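Local coordinates for putative glycosyl hydrolase (Bacteroides thetaiotaomicron VPI-5482, PDB 3K11), which is of unknown specificity but probably hydrolyses glycosidic bonds, perhaps releasing unsaturated uronic acids from oligosaccharides as related enzymes do, at residues Ala143-Gly148 and Phe189-Pro194; Ile155-Arg158 and Ser163-Val166; Ala339-Trp344 and Met410-Asn415. All coordinates share one frame; numbering follows the deposited sequence. Where two conformers were deposited one is given.

Overall arrangement
Two of the three contacts belong to the same pair of consecutive helices, 148-160 and 167-180; the third lies elsewhere in the chain. Contact 1 joins the loop leading into helix 148-160 to the loop following helix 167-180. Contact 2 is nested within it along the chain and closes the turn between these two helices; the centres of contact 1 and contact 2 are about 24 Å apart. Contact 3 comes later, where helices 326-342 and 400-416 meet. Its centre is about 32 Å from that of contact 1, across the middle of the chain, and about 26 Å from that of contact 2. This spread is consistent with one largely helical domain, which reaches another subunit at contact 1.

Contact 1. Residues Ala143-Gly148 and Phe189-Pro194; sequences ALDDAG and FARNRP. With EDO (1,2-ethanediol), chain I; EDO (1,2-ethanediol), chain J.
Leu144 and Phe189 make the closest backbone approach here, yet their CA atoms remain 8.6 Å apart, so a 3-10 turn and an irregular loop are joined by side chains rather than by a backbone ladder. CD1 of Leu144 lies 3.9 Å from CB of Phe189 and about as far from its CG, meeting the root of the ring obliquely, with the two side chains crossing at about a right angle. Arg191 runs out extended from CG to NE and carries its guanidinium to the carboxylate of Asp145, but NH2 stops 3.7 Å from OD1, which lies well out of the guanidinium plane: a long salt bridge of charge alone. Arg191 NH2 has a second acidic partner in Asp203 of helix 202-217. An ethanediol, probably from the crystallisation liquor, fills the step between Arg191 and Asp145. Its O1 receives Arg191 NH2 at 2.9 Å and donates to Asp145 OD1 at 2.8 Å, while its O2 joins Arg191 NH1 to Asp145 OD2. One water continues the chain from Asp145 OD2 to NH2 of Arg193. These links describe one of two Asp145 conformers. Arg193 also pairs with Asp423 of a second subunit. Within the subunit, the Leu144-Phe189 pair rests on Ile177 of helix 167-180 and faces helix 202-217, while Arg191 lies against Trp200 of strand 198-200 and Ala147 occupies the N-cap position of helix 148-160.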
loop_
_atom_site.group_PDB
_atom_site.type_symbol
_atom_site.label_atom_id
_atom_site.label_comp_id
_atom_site.label_asym_id
_atom_site.label_seq_id
_atom_site.Cartn_x
_atom_site.Cartn_y
_atom_site.Cartn_z
ATOM N N ALA A 143 10.691 4.455 -35.811
ATOM C CA ALA A 143 10.387 3.790 -34.543
ATOM C C ALA A 143 8.961 3.315 -34.649
ATOM O O ALA A 143 8.206 3.840 -35.442
ATOM C CB ALA A 143 10.538 4.765 -33.380
ATOM N N LEU A 144 8.578 2.311 -33.877
ATOM C CA LEU A 144 7.210 1.816 -33.919
ATOM C C LEU A 144 6.172 2.920 -33.603
ATOM O O LEU A 144 5.029 2.873 -34.110
ATOM C CB LEU A 144 7.037 0.649 -32.953
ATOM C CG LEU A 144 7.772 -0.640 -33.217
ATOM C CD1 LEU A 144 7.398 -1.561 -32.085
ATOM C CD2 LEU A 144 7.321 -1.216 -34.565
ATOM N N ASP A 145 6.588 3.895 -32.785
ATOM C CA ASP A 145 5.791 5.113 -32.470
ATOM C C ASP A 145 5.392 5.898 -33.664
ATOM O O ASP A 145 4.433 6.662 -33.598
ATOM C CB ASP A 145 6.612 6.140 -31.702
ATOM C CG ASP A 145 6.806 5.787 -30.289
ATOM O OD1 ASP A 145 6.201 4.805 -29.824
ATOM O OD2 ASP A 145 7.558 6.532 -29.640
ATOM N N ASP A 146 6.172 5.760 -34.720
ATOM C CA ASP A 146 5.938 6.502 -35.978
ATOM C C ASP A 146 5.019 5.748 -36.911
ATOM O O ASP A 146 4.693 6.281 -37.949
ATOM C CB ASP A 146 7.261 6.696 -36.723
ATOM C CG ASP A 146 8.223 7.624 -36.017
ATOM O OD1 ASP A 146 7.768 8.468 -35.207
ATOM O OD2 ASP A 146 9.433 7.557 -36.338
ATOM N N ALA A 147 4.602 4.516 -36.576
ATOM C CA ALA A 147 3.956 3.647 -37.550
ATOM C C ALA A 147 2.813 2.796 -37.077
ATOM O O ALA A 147 1.780 2.699 -37.741
ATOM C CB ALA A 147 5.033 2.716 -38.202
ATOM N N GLY A 148 2.976 2.124 -35.956
ATOM C CA GLY A 148 2.067 1.025 -35.630
ATOM C C GLY A 148 0.589 1.305 -35.419
ATOM O O GLY A 148 -0.281 0.725 -36.098
ATOM N N PHE A 189 10.458 -6.890 -30.476
ATOM C CA PHE A 189 10.630 -5.454 -30.784
ATOM C C PHE A 189 11.314 -4.774 -29.589
ATOM O O PHE A 189 10.839 -4.898 -28.483
ATOM C CB PHE A 189 9.292 -4.773 -31.040
ATOM C CG PHE A 189 8.553 -5.281 -32.265
ATOM C CD1 PHE A 189 9.173 -5.337 -33.491
ATOM C CD2 PHE A 189 7.197 -5.606 -32.185
ATOM C CE1 PHE A 189 8.458 -5.761 -34.627
ATOM C CE2 PHE A 189 6.502 -6.015 -33.322
ATOM C CZ PHE A 189 7.133 -6.098 -34.504
ATOM N N ALA A 190 12.396 -4.006 -29.854
ATOM C CA ALA A 190 13.221 -3.401 -28.802
ATOM C C ALA A 190 13.703 -2.024 -29.218
ATOM O O ALA A 190 13.474 -1.569 -30.362
ATOM C CB ALA A 190 14.427 -4.301 -28.525
ATOM N N ARG A 191 14.360 -1.358 -28.279
ATOM C CA ARG A 191 14.984 -0.051 -28.504
ATOM C C ARG A 191 16.386 -0.069 -27.962
ATOM O O ARG A 191 16.728 -0.895 -27.120
ATOM C CB ARG A 191 14.199 1.064 -27.817
ATOM C CG ARG A 191 12.736 1.066 -28.156
ATOM C CD ARG A 191 12.095 2.368 -27.820
ATOM N NE ARG A 191 10.642 2.244 -27.860
ATOM C CZ ARG A 191 9.802 3.215 -27.539
ATOM N NH1 ARG A 191 10.254 4.399 -27.176
ATOM N NH2 ARG A 191 8.500 2.995 -27.571
ATOM N N ASN A 192 17.195 0.868 -28.430
ATOM C CA ASN A 192 18.523 1.086 -27.850
ATOM C C ASN A 192 18.555 2.408 -27.048
ATOM O O ASN A 192 19.615 2.954 -26.766
ATOM C CB ASN A 192 19.584 1.011 -28.951
ATOM C CG ASN A 192 19.808 -0.392 -29.384
ATOM O OD1 ASN A 192 20.156 -1.248 -28.568
ATOM N ND2 ASN A 192 19.537 -0.666 -30.652
ATOM N N ARG A 193 17.372 2.894 -26.671
ATOM C CA ARG A 193 17.247 4.005 -25.748
ATOM C C ARG A 193 16.274 3.605 -24.682
ATOM O O ARG A 193 15.327 2.885 -24.980
ATOM C CB ARG A 193 16.746 5.294 -26.404
ATOM C CG ARG A 193 15.273 5.299 -26.805
ATOM C CD ARG A 193 14.918 6.542 -27.606
ATOM N NE ARG A 193 13.460 6.739 -27.802
ATOM C CZ ARG A 193 12.666 7.350 -26.932
ATOM N NH1 ARG A 193 13.132 7.803 -25.785
ATOM N NH2 ARG A 193 11.387 7.478 -27.202
ATOM N N PRO A 194 16.514 4.034 -23.442
ATOM C CA PRO A 194 17.689 4.809 -22.966
ATOM C C PRO A 194 18.956 4.004 -22.777
ATOM O O PRO A 194 19.988 4.580 -22.408
ATOM C CB PRO A 194 17.198 5.374 -21.636
ATOM C CG PRO A 194 16.257 4.337 -21.125
ATOM C CD PRO A 194 15.526 3.843 -22.363
HETATM C C1 EDO I . 5.824 5.812 -26.844
HETATM O O1 EDO I . 5.994 4.414 -27.052
HETATM C C2 EDO I . 7.054 6.324 -26.120
HETATM O O2 EDO I . 8.033 6.567 -27.102
HETATM C C1 EDO J . 8.453 10.712 -24.871
HETATM O O1 EDO J . 9.273 11.282 -23.838
HETATM C C2 EDO J . 8.741 9.241 -25.080
HETATM O O2 EDO J . 10.155 9.083 -25.075
HETATM O O HOH W 1 10.418 6.704 -29.994
#

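Contact 2. Residues Ile155-Arg158 and Ser163-Val166; sequences IKLR and SLPV
The guanidinium of Arg158 is the flat group of this contact, and the carbonyl oxygen of Leu164 sits at its edge, with the backbone N of Ser163 farther off at an oblique position. NH1 donates to Leu164 O at 2.9 Å, in a bent bond with an N-H...O angle of 140°. The oxygen is tilted 26° from the guanidinium plane, and the nitrogen in turn stands well above the carbonyl plane. NH1 also bonds to the carbonyl of Glu162, so one nitrogen holds two backbone oxygens of the turn, and NE is taken by Tyr217 OH. Leu164 O receives a weak bond from Val166 N as well, closing the inverse gamma turn centred on Pro165. The arginine chain leaves its backbone trans to N (chi1 -177°) and runs extended past Val166 in the opposite direction, bringing CD to 3.7 Å from Val166 CG2. On the apolar side CD2 of Leu164 lies 3.8 Å from CB of Leu157, the two leucines crossing at about a right angle. Replacing Arg158 with an alanine would probably leave the carbonyls of Leu164 and Glu162 without this donor and open a gap beside Val166. The turn thus links helix 148-160 to helix 167-180, with Val166 at the N-cap of the latter; Leu164 also leans on helix 101-128, Leu157 reaches helices 101-128 and 82-98, and Tyr217 belongs to helix 202-217.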
loop_
_atom_site.group_PDB
_atom_site.type_symbol
_atom_site.label_atom_id
_atom_site.label_comp_id
_atom_site.label_asym_id
_atom_site.label_seq_id
_atom_site.Cartn_x
_atom_site.Cartn_y
_atom_site.Cartn_z
ATOM N N ILE A 155 -5.463 -0.293 -41.664
ATOM C CA ILE A 155 -5.863 -1.666 -42.012
ATOM C C ILE A 155 -7.331 -1.935 -41.632
ATOM O O ILE A 155 -8.130 -2.371 -42.463
ATOM C CB ILE A 155 -4.953 -2.686 -41.335
ATOM C CG1 ILE A 155 -3.538 -2.629 -41.943
ATOM C CG2 ILE A 155 -5.511 -4.103 -41.508
ATOM C CD1 ILE A 155 -2.432 -3.252 -40.947
ATOM N N LYS A 156 -7.712 -1.579 -40.402
ATOM C CA LYS A 156 -9.066 -1.787 -39.954
ATOM C C LYS A 156 -10.097 -1.148 -40.859
ATOM O O LYS A 156 -11.081 -1.786 -41.249
ATOM C CB LYS A 156 -9.248 -1.255 -38.549
ATOM C CG LYS A 156 -8.587 -2.091 -37.461
ATOM C CD LYS A 156 -8.612 -1.315 -36.175
ATOM C CE LYS A 156 -8.159 -2.114 -34.965
ATOM N NZ LYS A 156 -8.165 -1.289 -33.712
ATOM N N LEU A 157 -9.868 0.100 -41.250
ATOM C CA LEU A 157 -10.854 0.769 -42.097
ATOM C C LEU A 157 -10.806 0.280 -43.542
ATOM O O LEU A 157 -11.843 0.094 -44.170
ATOM C CB LEU A 157 -10.720 2.291 -42.025
ATOM C CG LEU A 157 -11.890 3.090 -42.649
ATOM C CD1 LEU A 157 -13.226 2.689 -42.018
ATOM C CD2 LEU A 157 -11.660 4.590 -42.441
ATOM N N ARG A 158 -9.610 0.029 -44.065
ATOM C CA ARG A 158 -9.541 -0.441 -45.419
ATOM C C ARG A 158 -10.215 -1.797 -45.587
ATOM O O ARG A 158 -10.814 -2.077 -46.634
ATOM C CB ARG A 158 -8.112 -0.485 -45.936
ATOM C CG ARG A 158 -8.055 -0.911 -47.394
ATOM C CD ARG A 158 -6.765 -0.465 -48.050
ATOM N NE ARG A 158 -6.561 -1.322 -49.207
ATOM C CZ ARG A 158 -7.245 -1.225 -50.326
ATOM N NH1 ARG A 158 -8.119 -0.243 -50.518
ATOM N NH2 ARG A 158 -7.033 -2.111 -51.294
ATOM N N SER A 163 -12.409 0.948 -51.136
ATOM C CA SER A 163 -12.132 2.184 -51.870
ATOM C C SER A 163 -11.151 3.110 -51.131
ATOM O O SER A 163 -10.730 4.097 -51.687
ATOM C CB SER A 163 -13.408 2.951 -52.146
ATOM O OG SER A 163 -13.889 3.640 -51.018
ATOM N N LEU A 164 -10.812 2.792 -49.892
ATOM C CA LEU A 164 -9.918 3.646 -49.083
ATOM C C LEU A 164 -8.482 3.474 -49.587
ATOM O O LEU A 164 -7.897 2.386 -49.438
ATOM C CB LEU A 164 -10.025 3.240 -47.611
ATOM C CG LEU A 164 -9.243 4.128 -46.653
ATOM C CD1 LEU A 164 -9.813 5.551 -46.610
ATOM C CD2 LEU A 164 -9.178 3.502 -45.223
ATOM N N PRO A 165 -7.893 4.521 -50.195
ATOM C CA PRO A 165 -6.635 4.312 -50.897
ATOM C C PRO A 165 -5.368 4.392 -50.029
ATOM O O PRO A 165 -4.399 5.077 -50.383
ATOM C CB PRO A 165 -6.693 5.393 -51.987
ATOM C CG PRO A 165 -7.325 6.509 -51.290
ATOM C CD PRO A 165 -8.358 5.913 -50.356
ATOM N N VAL A 166 -5.344 3.601 -48.958
ATOM C CA VAL A 166 -4.259 3.640 -47.975
ATOM C C VAL A 166 -3.270 2.471 -48.077
ATOM O O VAL A 166 -2.370 2.333 -47.236
ATOM C CB VAL A 166 -4.815 3.746 -46.542
ATOM C CG1 VAL A 166 -5.460 5.108 -46.292
ATOM C CG2 VAL A 166 -5.749 2.588 -46.192
#

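Contact 3. Residues Ala339-Trp344 and Met410-Asn415; sequences AINKGW and MIRLLN. With EDO (1,2-ethanediol), chain B.
Helix-to-helix packing brings Asn341, near the C-terminal end of helix 326-342, against Arg412 and Leu413 on helix 400-416. The backbones come close, with CA of Asn341 6.1 Å from CA of Leu413. The asparagine amide fills the narrow interval by lying on the neighbouring helix. Its OD1 is 3.3 Å from CA of Leu413 and nearly as close to CD1 of that residue, a tight van der Waals approach, while ND2 comes to 3.2 Å from CG of Arg412 in the conformer given. The amide nitrogen finds its hydrogen bond at Glu409, about one turn earlier on helix 400-416. Beside it, CG2 of Ile340 meets CD1 of Leu413 at 3.5 Å. With chi1 -177° and chi2 62°, CD1 of Leu413 is placed between Ile340 CG2 and the amide oxygen. Arg412, bent at chi2 and chi3, pairs with Glu96. Just beyond, helix 326-342 ends in a Schellman motif: Gly343 adopts positive phi, and Trp344 N bonds back to Ala339 O at 2.8 Å. Packing between helices distant in sequence is consistent with the (alpha/alpha)6 barrel of family 88, in the six-hairpin glycosidase clan.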
loop_
_atom_site.group_PDB
_atom_site.type_symbol
_atom_site.label_atom_id
_atom_site.label_comp_id
_atom_site.label_asym_id
_atom_site.label_seq_id
_atom_site.Cartn_x
_atom_site.Cartn_y
_atom_site.Cartn_z
ATOM N N ALA A 339 -14.036 -6.434 -22.826
ATOM C CA ALA A 339 -13.863 -7.810 -22.353
ATOM C C ALA A 339 -15.201 -8.357 -21.841
ATOM O O ALA A 339 -15.487 -9.530 -22.023
ATOM C CB ALA A 339 -12.801 -7.886 -21.241
ATOM N N ILE A 340 -16.017 -7.511 -21.206
ATOM C CA ILE A 340 -17.347 -7.951 -20.786
ATOM C C ILE A 340 -18.214 -8.206 -22.010
ATOM O O ILE A 340 -18.871 -9.280 -22.107
ATOM C CB ILE A 340 -18.072 -6.916 -19.878
ATOM C CG1 ILE A 340 -17.328 -6.746 -18.536
ATOM C CG2 ILE A 340 -19.522 -7.380 -19.602
ATOM C CD1 ILE A 340 -17.675 -5.412 -17.757
ATOM N N ASN A 341 -18.197 -7.251 -22.939
ATOM C CA ASN A 341 -18.974 -7.379 -24.177
ATOM C C ASN A 341 -18.578 -8.617 -24.960
ATOM O O ASN A 341 -19.446 -9.255 -25.579
ATOM C CB ASN A 341 -18.812 -6.142 -25.053
ATOM C CG ASN A 341 -19.494 -4.906 -24.473
ATOM O OD1 ASN A 341 -20.477 -5.022 -23.727
ATOM N ND2 ASN A 341 -19.038 -3.732 -24.894
ATOM N N LYS A 342 -17.285 -8.950 -24.959
ATOM C CA LYS A 342 -16.777 -10.130 -25.688
ATOM C C LYS A 342 -16.964 -11.441 -24.979
ATOM O O LYS A 342 -16.734 -12.473 -25.567
ATOM C CB LYS A 342 -15.281 -9.963 -26.034
ATOM C CG LYS A 342 -15.005 -8.837 -26.969
ATOM C CD LYS A 342 -15.365 -9.147 -28.448
ATOM C CE LYS A 342 -14.320 -9.943 -29.144
ATOM N NZ LYS A 342 -14.554 -9.910 -30.618
ATOM N N GLY A 343 -17.381 -11.423 -23.728
ATOM C CA GLY A 343 -17.549 -12.631 -22.939
ATOM C C GLY A 343 -16.264 -13.127 -22.314
ATOM O O GLY A 343 -16.224 -14.267 -21.885
ATOM N N TRP A 344 -15.211 -12.304 -22.273
ATOM C CA TRP A 344 -13.917 -12.716 -21.710
ATOM C C TRP A 344 -13.833 -12.613 -20.192
ATOM O O TRP A 344 -13.135 -13.401 -19.555
ATOM C CB TRP A 344 -12.786 -11.890 -22.295
ATOM C CG TRP A 344 -12.698 -11.927 -23.767
ATOM C CD1 TRP A 344 -13.145 -12.870 -24.610
ATOM C CD2 TRP A 344 -12.019 -10.956 -24.573
ATOM N NE1 TRP A 344 -12.824 -12.536 -25.908
ATOM C CE2 TRP A 344 -12.141 -11.353 -25.899
ATOM C CE3 TRP A 344 -11.348 -9.776 -24.285
ATOM C CZ2 TRP A 344 -11.593 -10.627 -26.932
ATOM C CZ3 TRP A 344 -10.811 -9.029 -25.313
ATOM C CH2 TRP A 344 -10.959 -9.446 -26.625
HETATM N N MSE A 410 -18.581 1.676 -23.671
HETATM C CA MSE A 410 -19.594 1.807 -22.619
HETATM C C MSE A 410 -21.005 1.881 -23.182
HETATM O O MSE A 410 -21.946 1.294 -22.612
HETATM C CB MSE A 410 -19.326 3.035 -21.723
HETATM C CG MSE A 410 -18.168 2.921 -20.767
HETATM SE SE MSE A 410 -18.366 1.560 -19.473
HETATM C CE MSE A 410 -20.098 1.961 -18.819
ATOM N N ILE A 411 -21.188 2.529 -24.322
ATOM C CA ILE A 411 -22.518 2.568 -24.949
ATOM C C ILE A 411 -22.974 1.153 -25.303
ATOM O O ILE A 411 -24.126 0.785 -24.997
ATOM C CB ILE A 411 -22.546 3.524 -26.178
ATOM C CG1 ILE A 411 -22.439 4.977 -25.679
ATOM C CG2 ILE A 411 -23.821 3.309 -27.114
ATOM C CD1 ILE A 411 -21.982 6.036 -26.764
ATOM N N ARG A 412 -22.082 0.362 -25.914
ATOM C CA ARG A 412 -22.388 -1.045 -26.215
ATOM C C ARG A 412 -22.768 -1.784 -24.944
ATOM O O ARG A 412 -23.785 -2.473 -24.892
ATOM C CB ARG A 412 -21.180 -1.747 -26.829
ATOM C CG ARG A 412 -21.373 -3.245 -27.096
ATOM C CD ARG A 412 -22.147 -3.463 -28.341
ATOM N NE ARG A 412 -21.289 -3.468 -29.528
ATOM C CZ ARG A 412 -21.713 -3.230 -30.774
ATOM N NH1 ARG A 412 -22.991 -2.914 -31.035
ATOM N NH2 ARG A 412 -20.844 -3.276 -31.775
ATOM N N LEU A 413 -21.924 -1.655 -23.928
ATOM C CA LEU A 413 -22.157 -2.348 -22.639
ATOM C C LEU A 413 -23.514 -1.983 -22.034
ATOM O O LEU A 413 -24.313 -2.864 -21.608
ATOM C CB LEU A 413 -21.016 -2.003 -21.663
ATOM C CG LEU A 413 -21.017 -2.678 -20.278
ATOM C CD1 LEU A 413 -20.884 -4.212 -20.410
ATOM C CD2 LEU A 413 -19.917 -2.105 -19.366
ATOM N N LEU A 414 -23.798 -0.683 -21.993
ATOM C CA LEU A 414 -25.082 -0.228 -21.442
ATOM C C LEU A 414 -26.292 -0.638 -22.277
ATOM O O LEU A 414 -27.399 -0.763 -21.740
ATOM C CB LEU A 414 -25.093 1.292 -21.230
ATOM C CG LEU A 414 -24.035 1.841 -20.269
ATOM C CD1 LEU A 414 -23.933 3.355 -20.444
ATOM C CD2 LEU A 414 -24.406 1.452 -18.831
ATOM N N ASN A 415 -26.096 -0.822 -23.571
ATOM C CA ASN A 415 -27.151 -1.294 -24.471
ATOM C C ASN A 415 -27.344 -2.811 -24.493
ATOM O O ASN A 415 -28.272 -3.296 -25.120
ATOM C CB ASN A 415 -26.863 -0.839 -25.897
ATOM C CG ASN A 415 -27.191 0.639 -26.135
ATOM O OD1 ASN A 415 -28.071 1.203 -25.486
ATOM N ND2 ASN A 415 -26.527 1.237 -27.119
HETATM C C1 EDO B . -26.182 6.398 -27.800
HETATM O O1 EDO B . -25.588 5.856 -28.999
HETATM C C2 EDO B . -27.627 5.929 -27.627
HETATM O O2 EDO B . -27.708 4.487 -27.501
#